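Local coordinates for protein epsin-3 (Saccharomyces cerevisiae, PDB 3ONK) that binds phosphatidylinositol-3,5-bisphosphate-rich membranes, probably through its ENTH domain, and helps recruit clathrin for traffic between the Golgi network and endosomes, at residues L31-S36 / L74-K79. Residues are numbered along the deposited sequence; the frame is centred on the assembly and turned at random.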
ATOM      1  N   LEU A  31     -10.461  -3.471  -8.015  1.00 18.85           N
ATOM      2  CA  LEU A  31      -9.101  -3.674  -8.488  1.00 18.06           C
ATOM      3  C   LEU A  31      -8.201  -4.069  -7.326  1.00 20.19           C
ATOM      4  O   LEU A  31      -7.318  -4.932  -7.461  1.00 18.45           O
ATOM      5  CB  LEU A  31      -8.564  -2.404  -9.147  1.00 22.21           C
ATOM      6  CG  LEU A  31      -7.111  -2.452  -9.630  1.00 23.04           C
ATOM      7  CD1 LEU A  31      -6.939  -3.474 -10.738  1.00 20.34           C
ATOM      8  CD2 LEU A  31      -6.677  -1.067 -10.088  1.00 19.63           C
ATOM      9  N   MET A  32      -8.430  -3.433  -6.183  1.00 17.74           N
ATOM     10  CA  MET A  32      -7.690  -3.776  -4.975  1.00 20.45           C
ATOM     11  C   MET A  32      -7.977  -5.233  -4.554  1.00 17.90           C
ATOM     12  O   MET A  32      -7.058  -5.995  -4.234  1.00 17.77           O
ATOM     13  CB  MET A  32      -8.025  -2.799  -3.850  1.00 20.97           C
ATOM     14  CG  MET A  32      -7.474  -1.399  -4.042  1.00 15.31           C
ATOM     15  SD  MET A  32      -7.514  -0.464  -2.506  1.00 19.59           S
ATOM     16  CE  MET A  32      -9.290  -0.327  -2.234  1.00 35.20           C
ATOM     17  N   ASP A  33      -9.248  -5.620  -4.575  1.00 18.16           N
ATOM     18  CA  ASP A  33      -9.623  -7.008  -4.283  1.00 21.86           C
ATOM     19  C   ASP A  33      -8.952  -8.000  -5.243  1.00 20.89           C
ATOM     20  O   ASP A  33      -8.469  -9.052  -4.821  1.00 21.35           O
ATOM     21  CB  ASP A  33     -11.143  -7.181  -4.313  1.00 20.74           C
ATOM     22  CG  ASP A  33     -11.637  -8.224  -3.309  1.00 23.65           C
ATOM     23  OD1 ASP A  33     -10.885  -8.567  -2.375  1.00 31.26           O
ATOM     24  OD2 ASP A  33     -12.782  -8.692  -3.448  1.00 36.33           O
ATOM     25  N   GLN A  34      -8.912  -7.664  -6.530  1.00 17.63           N
ATOM     26  CA  GLN A  34      -8.235  -8.524  -7.513  1.00 16.93           C
ATOM     27  C   GLN A  34      -6.786  -8.736  -7.104  1.00 21.47           C
ATOM     28  O   GLN A  34      -6.257  -9.848  -7.166  1.00 23.00           O
ATOM     29  CB  GLN A  34      -8.322  -7.927  -8.927  1.00 16.66           C
ATOM     30  CG  GLN A  34      -9.707  -8.093  -9.589  1.00 20.68           C
ATOM     31  CD  GLN A  34      -9.830  -7.342 -10.915  1.00 25.19           C
ATOM     32  OE1 GLN A  34      -9.306  -6.242 -11.060  1.00 20.67           O
ATOM     33  NE2 GLN A  34     -10.542  -7.928 -11.875  1.00 23.73           N
ATOM     34  N   ILE A  35      -6.140  -7.658  -6.669  1.00 17.86           N
ATOM     35  CA  ILE A  35      -4.754  -7.739  -6.256  1.00 19.27           C
ATOM     36  C   ILE A  35      -4.620  -8.554  -4.964  1.00 18.45           C
ATOM     37  O   ILE A  35      -3.688  -9.349  -4.795  1.00 19.07           O
ATOM     38  CB  ILE A  35      -4.154  -6.329  -6.110  1.00 17.55           C
ATOM     39  CG1 ILE A  35      -3.995  -5.686  -7.500  1.00 17.11           C
ATOM     40  CG2 ILE A  35      -2.833  -6.407  -5.413  1.00 17.27           C
ATOM     41  CD1 ILE A  35      -3.932  -4.163  -7.469  1.00 16.86           C
ATOM     42  N   SER A  36      -5.565  -8.353  -4.054  1.00 18.25           N
ATOM     43  CA  SER A  36      -5.628  -9.139  -2.842  1.00 17.89           C
ATOM     44  C   SER A  36      -5.657 -10.632  -3.168  1.00 21.72           C
ATOM     45  O   SER A  36      -4.968 -11.420  -2.528  1.00 25.55           O
ATOM     46  CB  SER A  36      -6.848  -8.727  -2.003  1.00 15.63           C
ATOM     47  OG  SER A  36      -6.901  -9.468  -0.809  1.00 20.93           O
ATOM     48  N   LEU A  74      -1.766  -0.989   0.243  1.00 20.38           N
ATOM     49  CA  LEU A  74      -1.109  -1.828   1.227  1.00 17.90           C
ATOM     50  C   LEU A  74      -1.988  -1.944   2.469  1.00 22.70           C
ATOM     51  O   LEU A  74      -2.035  -2.988   3.122  1.00 23.23           O
ATOM     52  CB  LEU A  74       0.265  -1.232   1.551  1.00 22.36           C
ATOM     53  CG  LEU A  74       1.436  -2.041   2.112  1.00 25.29           C
ATOM     54  CD1 LEU A  74       1.730  -3.337   1.356  1.00 20.38           C
ATOM     55  CD2 LEU A  74       2.679  -1.144   2.138  1.00 29.59           C
ATOM     56  N   ASP A  75      -2.719  -0.879   2.780  1.00 18.74           N
ATOM     57  CA  ASP A  75      -3.677  -0.950   3.870  1.00 21.66           C
ATOM     58  C   ASP A  75      -4.755  -1.987   3.556  1.00 20.42           C
ATOM     59  O   ASP A  75      -5.089  -2.847   4.372  1.00 21.65           O
ATOM     60  CB  ASP A  75      -4.331   0.414   4.100  1.00 23.35           C
ATOM     61  CG  ASP A  75      -5.239   0.419   5.314  1.00 25.72           C
ATOM     62  OD1 ASP A  75      -4.716   0.313   6.439  1.00 29.35           O
ATOM     63  OD2 ASP A  75      -6.477   0.489   5.143  1.00 24.64           O
ATOM     64  N   TYR A  76      -5.308  -1.891   2.361  1.00 20.18           N
ATOM     65  CA  TYR A  76      -6.365  -2.801   1.954  1.00 21.14           C
ATOM     66  C   TYR A  76      -5.866  -4.246   2.012  1.00 20.54           C
ATOM     67  O   TYR A  76      -6.587  -5.135   2.448  1.00 20.84           O
ATOM     68  CB  TYR A  76      -6.846  -2.444   0.542  1.00 18.06           C
ATOM     69  CG  TYR A  76      -8.069  -3.211   0.092  1.00 23.07           C
ATOM     70  CD1 TYR A  76      -9.354  -2.708   0.309  1.00 19.27           C
ATOM     71  CD2 TYR A  76      -7.942  -4.445  -0.543  1.00 23.56           C
ATOM     72  CE1 TYR A  76     -10.473  -3.414  -0.113  1.00 23.48           C
ATOM     73  CE2 TYR A  76      -9.053  -5.159  -0.956  1.00 19.52           C
ATOM     74  CZ  TYR A  76     -10.312  -4.645  -0.738  1.00 25.08           C
ATOM     75  OH  TYR A  76     -11.412  -5.364  -1.151  1.00 29.02           O
ATOM     76  N   LEU A  77      -4.622  -4.468   1.593  1.00 17.97           N
ATOM     77  CA  LEU A  77      -4.087  -5.823   1.475  1.00 20.31           C
ATOM     78  C   LEU A  77      -3.840  -6.440   2.835  1.00 26.29           C
ATOM     79  O   LEU A  77      -4.012  -7.639   3.031  1.00 21.41           O
ATOM     80  CB  LEU A  77      -2.802  -5.842   0.656  1.00 19.92           C
ATOM     81  CG  LEU A  77      -2.932  -5.508  -0.832  1.00 24.02           C
ATOM     82  CD1 LEU A  77      -1.561  -5.550  -1.498  1.00 20.80           C
ATOM     83  CD2 LEU A  77      -3.905  -6.453  -1.541  1.00 21.79           C
ATOM     84  N   ILE A  78      -3.441  -5.605   3.783  1.00 25.24           N
ATOM     85  CA  ILE A  78      -3.277  -6.072   5.138  1.00 23.20           C
ATOM     86  C   ILE A  78      -4.619  -6.491   5.737  1.00 25.09           C
ATOM     87  O   ILE A  78      -4.686  -7.434   6.523  1.00 26.34           O
ATOM     88  CB  ILE A  78      -2.500  -5.041   5.966  1.00 29.73           C
ATOM     89  CG1 ILE A  78      -1.060  -4.981   5.424  1.00 24.07           C
ATOM     90  CG2 ILE A  78      -2.518  -5.407   7.440  1.00 26.83           C
ATOM     91  CD1 ILE A  78      -0.327  -3.735   5.750  1.00 30.65           C
ATOM     92  N   LYS A  79      -5.696  -5.848   5.300  1.00 25.31           N
ATOM     93  CA  LYS A  79      -7.039  -6.185   5.782  1.00 27.16           C
ATOM     94  C   LYS A  79      -7.710  -7.313   4.997  1.00 25.45           C
ATOM     95  O   LYS A  79      -8.569  -8.017   5.524  1.00 21.40           O
ATOM     96  CB  LYS A  79      -7.940  -4.945   5.768  1.00 23.85           C
ATOM     97  CG  LYS A  79      -7.545  -3.892   6.793  1.00 22.18           C
ATOM     98  CD  LYS A  79      -8.191  -2.544   6.493  1.00 21.56           C
ATOM     99  CE  LYS A  79      -7.594  -1.449   7.367  1.00 22.06           C
ATOM    100  NZ  LYS A  79      -8.159  -0.103   7.037  1.00 27.70           N
TER
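Met32 lies over one face of the Tyr76 ring. Met32 CB makes a CH-pi contact, 3.9 Å from the centroid of the Tyr76 ring and near the ring normal. The chain then bends at chi3 (-66°), which brings Met32 CE onto the ring carbon CD1 of Tyr76 at 3.5 Å. Met32 SD stands 4.4 Å from the Tyr76 centroid, oblique to the ring, in a Met-aromatic contact. Tyr76 points toward helix 29-38, and with CG anti to the backbone N (chi1 -172°) the ring reaches across. Tyr76 OH gives a weak hydrogen bond to Asp33 OD1 at 3.5 Å, with carboxylate and ring planes steeply inclined. With a leucine here, lacking ring and hydroxyl, Met32 would probably be freer to turn and Asp33 would lose its weak link to this helix.

These residues join helix 29-38 to helix 64-80 in the all-helical ENTH domain. The axes of segments 31-36 and 74-79 approach to 9.6 Å and cross at -54°. On the more buried side, Leu77 CD2 presses on the backbone at Ser36 CA, 3.4 Å away, and meets Ile35 CG2 at 4.0 Å. Ile52 and Phe85 also touch Leu77. Tyr76 stacks with His80, while Ile35 touches Lys15 of helix 11-19.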